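Local atomic coordinates of galactose-1-phosphate uridylyltransferase (Pyrobaculum aerophilum str. IM2, PDB entry 6K9Z), a protein that probably transfers uridylyl groups between UDP-glucose and hexose 1-phosphates in carbohydrate metabolism, and binds zinc, iron and UDP. Residues C30-G35 against H138-I143; K130-S135 against P246-L251; A198-E203 against S290-D295; L230-C235 against A307-C312. The protein carries 1 engineered substitution. All blocks are in the same frame, centred on the assembly; numbering follows the deposited sequence.

Contact 1. Residues C30-G35 against H138-I143; sequences CPFCPG and HPFSQI. Engineered in segment 138-143: F140 (natural residue His). With ZN (zinc ion), chain C; UDP (uridine-5'-diphosphate), chain G.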
loop_
_atom_site.group_PDB
_atom_site.type_symbol
_atom_site.label_atom_id
_atom_site.label_comp_id
_atom_site.label_asym_id
_atom_site.label_seq_id
_atom_site.Cartn_x
_atom_site.Cartn_y
_atom_site.Cartn_z
ATOM N N CYS A 30 14.509 24.767 10.484
ATOM C CA CYS A 30 13.147 24.228 10.183
ATOM C C CYS A 30 12.483 25.116 9.134
ATOM O O CYS A 30 12.351 26.331 9.351
ATOM C CB CYS A 30 12.301 24.158 11.438
ATOM S SG CYS A 30 10.622 23.649 11.034
ATOM N N PRO A 31 12.036 24.552 7.978
ATOM C CA PRO A 31 11.413 25.365 6.909
ATOM C C PRO A 31 10.013 25.926 7.265
ATOM O O PRO A 31 9.493 26.852 6.540
ATOM C CB PRO A 31 11.325 24.374 5.723
ATOM C CG PRO A 31 11.151 23.028 6.391
ATOM C CD PRO A 31 12.036 23.119 7.646
ATOM N N PHE A 32 9.415 25.378 8.332
ATOM C CA PHE A 32 7.983 25.595 8.702
ATOM C C PHE A 32 7.856 26.468 9.951
ATOM O O PHE A 32 6.776 26.973 10.162
ATOM C CB PHE A 32 7.260 24.264 8.916
ATOM C CG PHE A 32 7.268 23.359 7.715
ATOM C CD1 PHE A 32 7.294 23.886 6.428
ATOM C CD2 PHE A 32 7.228 21.980 7.879
ATOM C CE1 PHE A 32 7.291 23.036 5.331
ATOM C CE2 PHE A 32 7.233 21.130 6.777
ATOM C CZ PHE A 32 7.254 21.669 5.506
ATOM N N CYS A 33 8.926 26.700 10.703
ATOM C CA CYS A 33 8.925 27.659 11.824
ATOM C C CYS A 33 8.685 29.101 11.315
ATOM O O CYS A 33 8.941 29.459 10.130
ATOM C CB CYS A 33 10.211 27.622 12.613
ATOM S SG CYS A 33 10.217 26.330 13.888
ATOM N N PRO A 34 8.070 29.929 12.195
ATOM C CA PRO A 34 7.914 31.354 11.913
ATOM C C PRO A 34 9.318 31.942 11.708
ATOM O O PRO A 34 10.188 31.541 12.409
ATOM C CB PRO A 34 7.278 31.896 13.197
ATOM C CG PRO A 34 6.538 30.725 13.763
ATOM C CD PRO A 34 7.447 29.545 13.476
ATOM N N GLY A 35 9.495 32.810 10.705
ATOM C CA GLY A 35 10.819 33.402 10.410
ATOM C C GLY A 35 11.588 32.640 9.324
ATOM O O GLY A 35 12.572 33.194 8.776
ATOM N N HIS A 138 8.366 19.440 12.807
ATOM C CA HIS A 138 7.299 20.467 12.943
ATOM C C HIS A 138 5.978 19.846 12.532
ATOM O O HIS A 138 5.945 19.174 11.500
ATOM C CB HIS A 138 7.659 21.699 12.097
ATOM C CG HIS A 138 6.940 22.941 12.519
ATOM N ND1 HIS A 138 7.565 24.009 13.076
ATOM C CD2 HIS A 138 5.635 23.241 12.457
ATOM C CE1 HIS A 138 6.685 24.966 13.325
ATOM N NE2 HIS A 138 5.456 24.503 12.981
ATOM N N PRO A 139 4.889 20.022 13.333
ATOM C CA PRO A 139 3.576 19.487 12.994
ATOM C C PRO A 139 3.093 20.065 11.664
ATOM O O PRO A 139 2.993 21.278 11.521
ATOM C CB PRO A 139 2.651 19.978 14.105
ATOM C CG PRO A 139 3.571 20.159 15.261
ATOM C CD PRO A 139 4.844 20.703 14.641
ATOM N N PHE A 140 2.764 19.178 10.739
ATOM C CA PHE A 140 2.245 19.577 9.406
ATOM C C PHE A 140 1.457 18.414 8.808
ATOM O O PHE A 140 1.678 17.221 9.131
ATOM C CB PHE A 140 3.345 20.043 8.450
ATOM C CG PHE A 140 4.175 18.927 7.884
ATOM C CD1 PHE A 140 5.232 18.415 8.609
ATOM C CD2 PHE A 140 3.888 18.365 6.657
ATOM C CE1 PHE A 140 5.992 17.369 8.115
ATOM C CE2 PHE A 140 4.642 17.307 6.162
ATOM C CZ PHE A 140 5.682 16.807 6.896
ATOM N N SER A 141 0.629 18.797 7.856
ATOM C CA SER A 141 -0.116 17.880 6.969
ATOM C C SER A 141 0.055 18.365 5.512
ATOM O O SER A 141 0.695 19.373 5.286
ATOM C CB SER A 141 -1.564 17.753 7.446
ATOM O OG SER A 141 -2.112 18.974 7.881
ATOM N N GLN A 142 -0.573 17.679 4.577
ATOM C CA GLN A 142 -0.341 17.913 3.148
ATOM C C GLN A 142 -1.692 17.960 2.445
ATOM O O GLN A 142 -2.617 17.253 2.835
ATOM C CB GLN A 142 0.596 16.849 2.550
ATOM C CG GLN A 142 2.044 16.916 3.072
ATOM C CD GLN A 142 2.962 16.037 2.268
ATOM O OE1 GLN A 142 3.231 16.256 1.065
ATOM N NE2 GLN A 142 3.462 15.029 2.938
ATOM N N ILE A 143 -1.734 18.756 1.387
ATOM C CA ILE A 143 -2.843 18.730 0.404
ATOM C C ILE A 143 -2.268 18.512 -1.005
ATOM O O ILE A 143 -1.347 19.248 -1.390
ATOM C CB ILE A 143 -3.620 20.054 0.449
ATOM C CG1 ILE A 143 -4.277 20.323 1.811
ATOM C CG2 ILE A 143 -4.665 20.038 -0.667
ATOM C CD1 ILE A 143 -4.543 21.786 2.093
HETATM ZN ZN ZN C . 9.664 24.284 12.997
HETATM N N1 UDP G . 8.820 20.176 2.393
HETATM C C2 UDP G . 8.743 21.490 1.911
HETATM N N3 UDP G . 9.753 22.340 2.067
HETATM C C4 UDP G . 10.860 21.929 2.648
HETATM C C5 UDP G . 11.000 20.650 3.112
HETATM C C6 UDP G . 9.945 19.786 2.952
HETATM O O2 UDP G . 7.769 21.938 1.378
HETATM O O4 UDP G . 11.784 22.707 2.798
HETATM C "C1'" UDP G . 7.782 19.182 2.209
HETATM C "C2'" UDP G . 8.507 18.158 1.335
HETATM O "O2'" UDP G . 8.871 18.530 0.023
HETATM C "C3'" UDP G . 7.572 16.989 1.340
HETATM C "C4'" UDP G . 7.080 17.010 2.722
HETATM O "O4'" UDP G . 7.464 18.281 3.261
HETATM O "O3'" UDP G . 6.539 17.057 0.417
HETATM C "C5'" UDP G . 7.796 15.752 3.179
HETATM O "O5'" UDP G . 7.328 14.574 2.470
HETATM P PA UDP G . 7.580 13.978 0.952
HETATM O O1A UDP G . 8.978 14.223 0.429
HETATM O O2A UDP G . 7.418 12.502 1.129
HETATM O O3A UDP G . 6.399 14.620 0.026
HETATM P PB UDP G . 6.155 14.775 -1.502
HETATM O O1B UDP G . 7.242 15.592 -1.836
HETATM O O2B UDP G . 4.830 15.383 -1.699
HETATM O O3B UDP G . 6.297 13.498 -2.092
#

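Contact 2. Residues K130-S135 against P246-L251; sequences KEIGVS and PYIMVL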
loop_
_atom_site.group_PDB
_atom_site.type_symbol
_atom_site.label_atom_id
_atom_site.label_comp_id
_atom_site.label_asym_id
_atom_site.label_seq_id
_atom_site.Cartn_x
_atom_site.Cartn_y
_atom_site.Cartn_z
ATOM N N LYS A 130 8.739 9.364 12.719
ATOM C CA LYS A 130 10.024 9.095 12.029
ATOM C C LYS A 130 9.984 7.665 11.427
ATOM O O LYS A 130 10.589 7.438 10.339
ATOM C CB LYS A 130 11.174 9.276 13.023
ATOM C CG LYS A 130 11.379 10.727 13.437
ATOM C CD LYS A 130 12.434 10.972 14.519
ATOM C CE LYS A 130 12.381 12.397 15.063
ATOM N NZ LYS A 130 13.619 12.743 15.808
ATOM N N GLU A 131 9.317 6.730 12.106
ATOM C CA GLU A 131 9.347 5.293 11.701
ATOM C C GLU A 131 8.653 5.065 10.352
ATOM O O GLU A 131 8.938 3.997 9.793
ATOM C CB GLU A 131 8.735 4.393 12.778
ATOM C CG GLU A 131 9.657 4.179 13.931
ATOM C CD GLU A 131 9.000 3.497 15.111
ATOM O OE1 GLU A 131 8.208 4.156 15.740
ATOM O OE2 GLU A 131 9.300 2.296 15.363
ATOM N N ILE A 132 7.842 6.012 9.850
ATOM C CA ILE A 132 7.139 5.944 8.527
ATOM C C ILE A 132 7.619 7.067 7.593
ATOM O O ILE A 132 6.952 7.336 6.607
ATOM C CB ILE A 132 5.615 5.856 8.683
ATOM C CG1 ILE A 132 5.023 7.136 9.274
ATOM C CG2 ILE A 132 5.271 4.571 9.460
ATOM C CD1 ILE A 132 3.599 7.374 8.881
ATOM N N GLY A 133 8.801 7.608 7.871
ATOM C CA GLY A 133 9.593 8.401 6.910
ATOM C C GLY A 133 9.446 9.893 7.136
ATOM O O GLY A 133 9.959 10.646 6.327
ATOM N N VAL A 134 8.791 10.324 8.219
ATOM C CA VAL A 134 8.658 11.777 8.501
ATOM C C VAL A 134 9.889 12.252 9.277
ATOM O O VAL A 134 9.895 12.115 10.533
ATOM C CB VAL A 134 7.368 12.133 9.246
ATOM C CG1 VAL A 134 7.196 13.651 9.279
ATOM C CG2 VAL A 134 6.193 11.443 8.588
ATOM N N SER A 135 10.809 12.879 8.569
ATOM C CA SER A 135 12.055 13.421 9.150
ATOM C C SER A 135 11.811 14.809 9.757
ATOM O O SER A 135 12.345 15.023 10.881
ATOM C CB SER A 135 13.202 13.399 8.150
ATOM O OG SER A 135 12.748 13.893 6.889
ATOM N N PRO A 246 3.290 5.896 15.416
ATOM C CA PRO A 246 3.251 6.500 14.090
ATOM C C PRO A 246 1.898 6.177 13.472
ATOM O O PRO A 246 1.309 5.076 13.661
ATOM C CB PRO A 246 4.407 5.850 13.326
ATOM C CG PRO A 246 4.653 4.553 14.097
ATOM C CD PRO A 246 4.268 4.813 15.535
ATOM N N TYR A 247 1.394 7.109 12.675
ATOM C CA TYR A 247 0.105 6.863 12.001
ATOM C C TYR A 247 0.036 7.663 10.703
ATOM O O TYR A 247 0.830 8.633 10.472
ATOM C CB TYR A 247 -1.088 7.226 12.892
ATOM C CG TYR A 247 -1.217 8.693 13.196
ATOM C CD1 TYR A 247 -1.850 9.530 12.305
ATOM C CD2 TYR A 247 -0.693 9.234 14.348
ATOM C CE1 TYR A 247 -1.963 10.889 12.530
ATOM C CE2 TYR A 247 -0.796 10.596 14.598
ATOM C CZ TYR A 247 -1.405 11.418 13.673
ATOM O OH TYR A 247 -1.477 12.764 13.862
ATOM N N ILE A 248 -0.958 7.256 9.918
ATOM C CA ILE A 248 -1.349 7.865 8.638
ATOM C C ILE A 248 -2.789 8.299 8.820
ATOM O O ILE A 248 -3.579 7.520 9.346
ATOM C CB ILE A 248 -1.207 6.857 7.513
ATOM C CG1 ILE A 248 0.276 6.539 7.305
ATOM C CG2 ILE A 248 -1.908 7.344 6.275
ATOM C CD1 ILE A 248 0.535 5.133 6.890
ATOM N N MET A 249 -3.099 9.493 8.372
ATOM C CA MET A 249 -4.511 9.949 8.298
ATOM C C MET A 249 -4.829 10.468 6.900
ATOM O O MET A 249 -3.985 11.145 6.322
ATOM C CB MET A 249 -4.771 11.052 9.310
ATOM C CG MET A 249 -6.195 11.566 9.210
ATOM S SD MET A 249 -6.638 12.486 10.711
ATOM C CE MET A 249 -5.786 14.010 10.334
ATOM N N VAL A 250 -5.972 10.063 6.351
ATOM C CA VAL A 250 -6.390 10.505 5.007
ATOM C C VAL A 250 -7.878 10.838 5.077
ATOM O O VAL A 250 -8.617 10.176 5.746
ATOM C CB VAL A 250 -6.050 9.443 3.937
ATOM C CG1 VAL A 250 -6.774 8.141 4.173
ATOM C CG2 VAL A 250 -6.231 9.945 2.508
ATOM N N LEU A 251 -8.241 11.874 4.362
ATOM C CA LEU A 251 -9.645 12.293 4.163
ATOM C C LEU A 251 -10.162 11.698 2.855
ATOM O O LEU A 251 -9.670 12.081 1.795
ATOM C CB LEU A 251 -9.732 13.812 4.116
ATOM C CG LEU A 251 -11.117 14.377 3.763
ATOM C CD1 LEU A 251 -12.166 13.776 4.696
ATOM C CD2 LEU A 251 -11.105 15.905 3.846
#

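Contact 3. Residues A198-E203 against S290-D295; sequences AKWPHE and SLFTLD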
loop_
_atom_site.group_PDB
_atom_site.type_symbol
_atom_site.label_atom_id
_atom_site.label_comp_id
_atom_site.label_asym_id
_atom_site.label_seq_id
_atom_site.Cartn_x
_atom_site.Cartn_y
_atom_site.Cartn_z
ATOM N N ALA A 198 -11.310 -3.354 8.897
ATOM C CA ALA A 198 -9.983 -2.794 9.254
ATOM C C ALA A 198 -8.873 -3.682 8.648
ATOM O O ALA A 198 -9.010 -4.929 8.647
ATOM C CB ALA A 198 -9.820 -2.720 10.755
ATOM N N LYS A 199 -7.806 -3.031 8.167
ATOM C CA LYS A 199 -6.619 -3.673 7.531
ATOM C C LYS A 199 -5.331 -3.386 8.291
ATOM O O LYS A 199 -4.320 -4.139 8.128
ATOM C CB LYS A 199 -6.365 -3.057 6.160
ATOM C CG LYS A 199 -7.393 -3.360 5.129
ATOM C CD LYS A 199 -7.305 -2.388 3.973
ATOM C CE LYS A 199 -8.638 -2.382 3.270
ATOM N NZ LYS A 199 -9.745 -2.060 4.209
ATOM N N TRP A 200 -5.290 -2.279 9.003
ATOM C CA TRP A 200 -4.075 -1.817 9.708
ATOM C C TRP A 200 -4.219 -2.080 11.212
ATOM O O TRP A 200 -5.329 -2.275 11.717
ATOM C CB TRP A 200 -3.779 -0.356 9.304
ATOM C CG TRP A 200 -3.653 -0.230 7.819
ATOM C CD1 TRP A 200 -4.563 0.306 6.941
ATOM C CD2 TRP A 200 -2.575 -0.747 7.013
ATOM N NE1 TRP A 200 -4.115 0.165 5.657
ATOM C CE2 TRP A 200 -2.894 -0.446 5.673
ATOM C CE3 TRP A 200 -1.376 -1.401 7.301
ATOM C CZ2 TRP A 200 -2.074 -0.827 4.622
ATOM C CZ3 TRP A 200 -0.541 -1.761 6.255
ATOM C CH2 TRP A 200 -0.924 -1.507 4.935
ATOM N N PRO A 201 -3.100 -2.167 11.957
ATOM C CA PRO A 201 -3.100 -2.728 13.317
ATOM C C PRO A 201 -3.955 -1.901 14.286
ATOM O O PRO A 201 -4.547 -2.506 15.147
ATOM C CB PRO A 201 -1.638 -2.676 13.766
ATOM C CG PRO A 201 -0.844 -2.511 12.504
ATOM C CD PRO A 201 -1.734 -1.901 11.468
ATOM N N HIS A 202 -4.025 -0.569 14.120
ATOM C CA HIS A 202 -4.984 0.270 14.879
ATOM C C HIS A 202 -5.727 1.191 13.935
ATOM O O HIS A 202 -5.290 2.396 13.851
ATOM C CB HIS A 202 -4.288 1.095 15.954
ATOM C CG HIS A 202 -3.796 0.263 17.087
ATOM N ND1 HIS A 202 -2.543 -0.362 17.066
ATOM C CD2 HIS A 202 -4.375 -0.089 18.243
ATOM C CE1 HIS A 202 -2.390 -1.031 18.215
ATOM N NE2 HIS A 202 -3.501 -0.876 18.954
ATOM N N GLU A 203 -6.866 0.777 13.398
ATOM C CA GLU A 203 -7.504 1.551 12.312
ATOM C C GLU A 203 -8.822 2.106 12.838
ATOM O O GLU A 203 -9.608 1.345 13.389
ATOM C CB GLU A 203 -7.659 0.687 11.062
ATOM C CG GLU A 203 -8.366 1.444 9.930
ATOM C CD GLU A 203 -8.240 0.734 8.588
ATOM O OE1 GLU A 203 -7.572 -0.323 8.554
ATOM O OE2 GLU A 203 -8.867 1.219 7.612
ATOM N N SER A 290 -2.307 -6.514 -2.530
ATOM C CA SER A 290 -3.435 -5.817 -1.854
ATOM C C SER A 290 -4.143 -6.790 -0.920
ATOM O O SER A 290 -5.385 -6.793 -0.910
ATOM C CB SER A 290 -4.455 -5.205 -2.813
ATOM O OG SER A 290 -3.816 -4.232 -3.563
ATOM N N LEU A 291 -3.388 -7.687 -0.253
ATOM C CA LEU A 291 -3.894 -8.584 0.805
ATOM C C LEU A 291 -3.397 -8.044 2.137
ATOM O O LEU A 291 -2.192 -7.663 2.241
ATOM C CB LEU A 291 -3.325 -9.964 0.482
ATOM C CG LEU A 291 -4.122 -11.207 0.750
ATOM C CD1 LEU A 291 -5.548 -11.134 0.186
ATOM C CD2 LEU A 291 -3.355 -12.429 0.193
ATOM N N PHE A 292 -4.250 -8.042 3.141
ATOM C CA PHE A 292 -3.914 -7.522 4.468
ATOM C C PHE A 292 -4.148 -8.641 5.523
ATOM O O PHE A 292 -4.985 -9.578 5.310
ATOM C CB PHE A 292 -4.777 -6.295 4.698
ATOM C CG PHE A 292 -4.650 -5.306 3.579
ATOM C CD1 PHE A 292 -5.458 -5.372 2.470
ATOM C CD2 PHE A 292 -3.669 -4.334 3.629
ATOM C CE1 PHE A 292 -5.293 -4.486 1.410
ATOM C CE2 PHE A 292 -3.513 -3.453 2.580
ATOM C CZ PHE A 292 -4.331 -3.523 1.480
ATOM N N THR A 293 -3.351 -8.556 6.598
ATOM C CA THR A 293 -3.377 -9.522 7.724
ATOM C C THR A 293 -3.532 -8.767 9.042
ATOM O O THR A 293 -2.930 -7.722 9.254
ATOM C CB THR A 293 -2.141 -10.426 7.682
ATOM O OG1 THR A 293 -0.982 -9.620 7.905
ATOM C CG2 THR A 293 -1.964 -11.110 6.344
ATOM N N LEU A 294 -4.310 -9.346 9.938
ATOM C CA LEU A 294 -4.442 -8.855 11.330
ATOM C C LEU A 294 -4.191 -10.000 12.278
ATOM O O LEU A 294 -4.705 -11.120 12.016
ATOM C CB LEU A 294 -5.850 -8.326 11.591
ATOM C CG LEU A 294 -6.174 -7.032 10.912
ATOM C CD1 LEU A 294 -7.615 -6.632 11.217
ATOM C CD2 LEU A 294 -5.178 -5.962 11.348
ATOM N N ASP A 295 -3.446 -9.716 13.339
ATOM C CA ASP A 295 -3.128 -10.735 14.353
ATOM C C ASP A 295 -4.047 -10.530 15.556
ATOM O O ASP A 295 -3.865 -11.249 16.556
ATOM C CB ASP A 295 -1.645 -10.685 14.707
ATOM C CG ASP A 295 -1.256 -9.510 15.578
ATOM O OD1 ASP A 295 -2.108 -8.652 15.886
ATOM O OD2 ASP A 295 -0.075 -9.498 15.970
HETATM O O HOH W 1 -2.256 -4.894 9.416
#

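Contact 4. Residues L230-C235 against A307-C312; sequences LKITLC and AALQKC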
loop_
_atom_site.group_PDB
_atom_site.type_symbol
_atom_site.label_atom_id
_atom_site.label_comp_id
_atom_site.label_asym_id
_atom_site.label_seq_id
_atom_site.Cartn_x
_atom_site.Cartn_y
_atom_site.Cartn_z
ATOM N N LEU A 230 -11.053 14.190 16.243
ATOM C CA LEU A 230 -9.645 13.998 15.836
ATOM C C LEU A 230 -8.740 14.060 17.070
ATOM O O LEU A 230 -7.911 13.158 17.255
ATOM C CB LEU A 230 -9.252 15.072 14.824
ATOM C CG LEU A 230 -9.835 14.868 13.425
ATOM C CD1 LEU A 230 -9.558 16.072 12.522
ATOM C CD2 LEU A 230 -9.257 13.601 12.832
ATOM N N LYS A 231 -8.893 15.059 17.909
ATOM C CA LYS A 231 -8.028 15.201 19.086
ATOM C C LYS A 231 -8.150 13.954 19.949
ATOM O O LYS A 231 -7.111 13.429 20.406
ATOM C CB LYS A 231 -8.396 16.472 19.852
ATOM C CG LYS A 231 -7.546 16.732 21.070
ATOM C CD LYS A 231 -7.798 18.107 21.714
ATOM C CE LYS A 231 -7.086 18.289 23.036
ATOM N NZ LYS A 231 -5.632 18.364 22.854
ATOM N N ILE A 232 -9.380 13.564 20.287
ATOM C CA ILE A 232 -9.580 12.475 21.280
ATOM C C ILE A 232 -9.113 11.142 20.668
ATOM O O ILE A 232 -8.503 10.355 21.412
ATOM C CB ILE A 232 -11.033 12.483 21.772
ATOM C CG1 ILE A 232 -11.209 13.734 22.650
ATOM C CG2 ILE A 232 -11.343 11.209 22.534
ATOM C CD1 ILE A 232 -12.621 14.010 23.091
ATOM N N THR A 233 -9.395 10.880 19.390
ATOM C CA THR A 233 -9.037 9.586 18.723
ATOM C C THR A 233 -7.499 9.499 18.664
ATOM O O THR A 233 -6.897 8.475 19.043
ATOM C CB THR A 233 -9.738 9.447 17.362
ATOM O OG1 THR A 233 -11.152 9.424 17.521
ATOM C CG2 THR A 233 -9.270 8.195 16.647
ATOM N N LEU A 234 -6.836 10.584 18.274
ATOM C CA LEU A 234 -5.357 10.533 18.115
ATOM C C LEU A 234 -4.722 10.461 19.507
ATOM O O LEU A 234 -3.703 9.793 19.678
ATOM C CB LEU A 234 -4.909 11.714 17.268
ATOM C CG LEU A 234 -5.337 11.622 15.808
ATOM C CD1 LEU A 234 -4.980 12.903 15.072
ATOM C CD2 LEU A 234 -4.734 10.400 15.119
ATOM N N CYS A 235 -5.309 11.100 20.507
ATOM C CA CYS A 235 -4.846 11.010 21.906
ATOM C C CYS A 235 -4.865 9.538 22.346
ATOM O O CYS A 235 -3.878 9.049 22.915
ATOM C CB CYS A 235 -5.674 11.908 22.809
ATOM S SG CYS A 235 -5.319 11.725 24.572
ATOM N N ALA A 307 -10.767 1.781 25.690
ATOM C CA ALA A 307 -10.325 1.804 27.105
ATOM C C ALA A 307 -9.278 2.917 27.234
ATOM O O ALA A 307 -9.350 3.717 28.228
ATOM C CB ALA A 307 -9.794 0.450 27.542
ATOM N N ALA A 308 -8.315 2.972 26.299
ATOM C CA ALA A 308 -7.223 3.973 26.345
ATOM C C ALA A 308 -7.822 5.374 26.218
ATOM O O ALA A 308 -7.328 6.331 26.868
ATOM C CB ALA A 308 -6.189 3.746 25.256
ATOM N N LEU A 309 -8.836 5.491 25.371
ATOM C CA LEU A 309 -9.465 6.759 24.972
ATOM C C LEU A 309 -10.160 7.391 26.168
ATOM O O LEU A 309 -10.251 8.623 26.184
ATOM C CB LEU A 309 -10.458 6.456 23.848
ATOM C CG LEU A 309 -11.054 7.674 23.158
ATOM C CD1 LEU A 309 -11.265 7.381 21.677
ATOM C CD2 LEU A 309 -12.341 8.120 23.821
ATOM N N GLN A 310 -10.603 6.586 27.137
ATOM C CA GLN A 310 -11.278 7.089 28.368
ATOM C C GLN A 310 -10.362 8.078 29.080
ATOM O O GLN A 310 -10.889 9.050 29.682
ATOM C CB GLN A 310 -11.657 5.974 29.344
ATOM C CG GLN A 310 -12.673 4.997 28.761
ATOM C CD GLN A 310 -13.815 5.619 27.993
ATOM O OE1 GLN A 310 -14.789 6.086 28.597
ATOM N NE2 GLN A 310 -13.764 5.588 26.663
ATOM N N LYS A 311 -9.047 7.893 29.001
ATOM C CA LYS A 311 -8.076 8.766 29.708
ATOM C C LYS A 311 -7.925 10.105 28.962
ATOM O O LYS A 311 -7.426 11.053 29.607
ATOM C CB LYS A 311 -6.743 8.026 29.885
ATOM C CG LYS A 311 -6.862 6.627 30.489
ATOM C CD LYS A 311 -5.566 5.798 30.444
ATOM C CE LYS A 311 -4.406 6.441 31.192
ATOM N NZ LYS A 311 -4.799 7.040 32.499
ATOM N N CYS A 312 -8.426 10.234 27.717
ATOM C CA CYS A 312 -8.362 11.495 26.911
ATOM C C CYS A 312 -9.627 12.366 27.086
ATOM O O CYS A 312 -9.667 13.479 26.496
ATOM C CB CYS A 312 -8.194 11.183 25.438
ATOM S SG CYS A 312 -6.672 10.220 25.170
#

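Contact 1. Residues C30-G35 against H138-I143
Zinc ties C30, C33 and H138 together: C30 SG and C33 SG each lie 2.3 Å from the metal and H138 ND1 2.1 Å, and H86 supplies the fourth ligand of this Cys2His2 site. The first two ligands come from a CxxC loop, and F32 N turns back within it to donate a hydrogen bond to C30 SG, which would help settle the charge of the metal-bound thiolate. The tight part surrounds the H138 imidazole. F32 CB sits over one face, 4.0 Å from the ring centroid and 18° off its normal, while C33 SG lies at the ring edge in plane. With CG anti to the backbone N (chi1 -160°), the H138 ring points at the CxxC loop with ND1 on the zinc, and NE2 is held by T83 O. F32 O is buried over the same ring without a polar partner.

A second close patch, without metal bonds, faces the nucleotide. F32 CE2 rests 3.8 Å from F140 CD1, above one face of that engineered phenylalanine (His in the natural sequence, the predicted uridylylated residue); the two rings are inclined at 53°. F32 CZ approaches UDP N1 at 3.8 Å. The loose side is the outer end of the loop, where P34 is partly exposed, G35 exposed, and neither contacts 138-143. Behind the contact, strand 140-146 runs between strands 76-81 and 121-128, and F32 also leans on V79 and L136.

Contact 2. Residues K130-S135 against P246-L251
The large antiparallel sheet passes from the N-terminal to the C-terminal half of the protein where strand 121-128 pairs with strand 247-252, and this contact lies at that junction: the turn following the first strand folds over the start of the second. I132 does most of the touching. Its CG2 meets P246 CB at 4.2 Å, and its CD1 reaches farther along the strand to I248 CG1 at 3.8 Å. CG1 of I132 stands between the backbone N and the carbonyl carbon (chi1 67°), and the nearly extended chi2 of 153° then sends CD1 on toward the strand. No hydrogen bond links the two segments, so the turn meets the strand by van der Waals contact alone; the strand itself is held by backbone bonds to K128 and R126 on one flank and to Y270 and E268 on the other. At the exposed margin one carboxylate oxygen of E131, OE1, touches the proline ring at P246 CG (3.9 Å) and CD, while that same oxygen is hydrogen-bonded to Y273 OH. Beyond I132, I248 also packs on G284 of the second subunit. The closest approach across the contact is that of a methyl to a backbone oxygen, with I132 CD1 3.4 Å from Y247 O.

Contact 3. Residues A198-E203 against S290-D295
A198 lies in the loop that leads into strand 202-208 of the half-barrel sheet, and its carbonyl oxygen meets a side chain of the short strand 291-294, with A198 O 3.4 Å from L294 CD1. K199 follows with its aliphatic chain laid over the F292 ring: CD stands 3.8 Å from the ring centroid, almost straight above the centre, a CH-pi contact made by methylenes. CG is anti to the carbonyl carbon (chi1 -68°) and the chain stays extended to CE, which spreads CB, CG and CD over the ring before chi4 bends the ammonium away to a salt bridge with D6 of the second subunit and a hydrogen bond to Y197 O. A water lies between K199 O and T293 O and probably bridges them, though it has more acceptors in reach than protons to give. W200 offers the face of its six-membered ring to the edge of F292, an offset edge-to-face pair with planes at 74° and W200 CZ2 3.6 Å from F292 CE2; Y270 also meets the indole. P201 adds a weaker touch on L294 CD2. E203 makes no contact with strand 291-294 but shapes the loop through OE1. Strand 291-294 pairs in parallel with a strand of the second subunit, so the contact joins the half-barrel to the dimer interface. The two E203 bonds differ: K199 N approaches OE1 at 2.7 Å from the syn side, 33° out of the carboxylate plane, while W200 N comes at 3.0 Å nearly in line with the C-O bond.

Contact 4. Residues L230-C235 against A307-C312
C235 and C312 form a disulfide joining helix 220-240 to the segment 307-312 near the C terminus. The covalent link has SG of C235 2.1 Å from SG of C312 and a chi3 of -83°, a value usual for an unstrained disulfide. The two cysteines reach it differently: C235 SG is anti to its backbone N (chi1 173°), whereas C312 SG lies beside its own backbone N (chi1 -59°).

Apolar packing forms the second group. I232 and L309 cross almost perpendicularly, and I232 CG2 presses against L309 CD2 at 3.5 Å, tighter than usual for two carbons. The same I232 methyl faces C312 CB at 4.3 Å, while T233 CA is brushed by L309 CD1.

Hydrogen bonds occur within each segment and none cross. C312 N bonds to L309 O at 2.9 Å, an i to i-3 bond that holds the last turn before the cysteine. T233 OG1 turns back to A229 O, and K231 NZ reaches S92 O and L94 O on another side of the helix.

The covalent bond fixes the separation of C235 and C312, and the close I232-L309 packing beside it limits how the two segments can turn about that bond.

In the fold
From the N terminus, contact 1 opens first, and its loop closes when 138-143 enters the central sheet. Contact 2 opens shortly before that, at 130-135, and closes at 246-251, so the two cross; they touch where F140 CE1 meets V134 CG1 at 4.1 Å. Contact 2 joins the two halves of the protein, one segment in each. Contacts 3 and 4 open inside its loop and close after it, crossing it and each other. Contact 1 closes before either opens, so it is in series with them, and no pair nests. Contact 4 touches contact 2 through M249 and L230, setting helix 220-240 against the sheet. Contacts 1 and 3, centres about 30 Å apart, reach the same sheet.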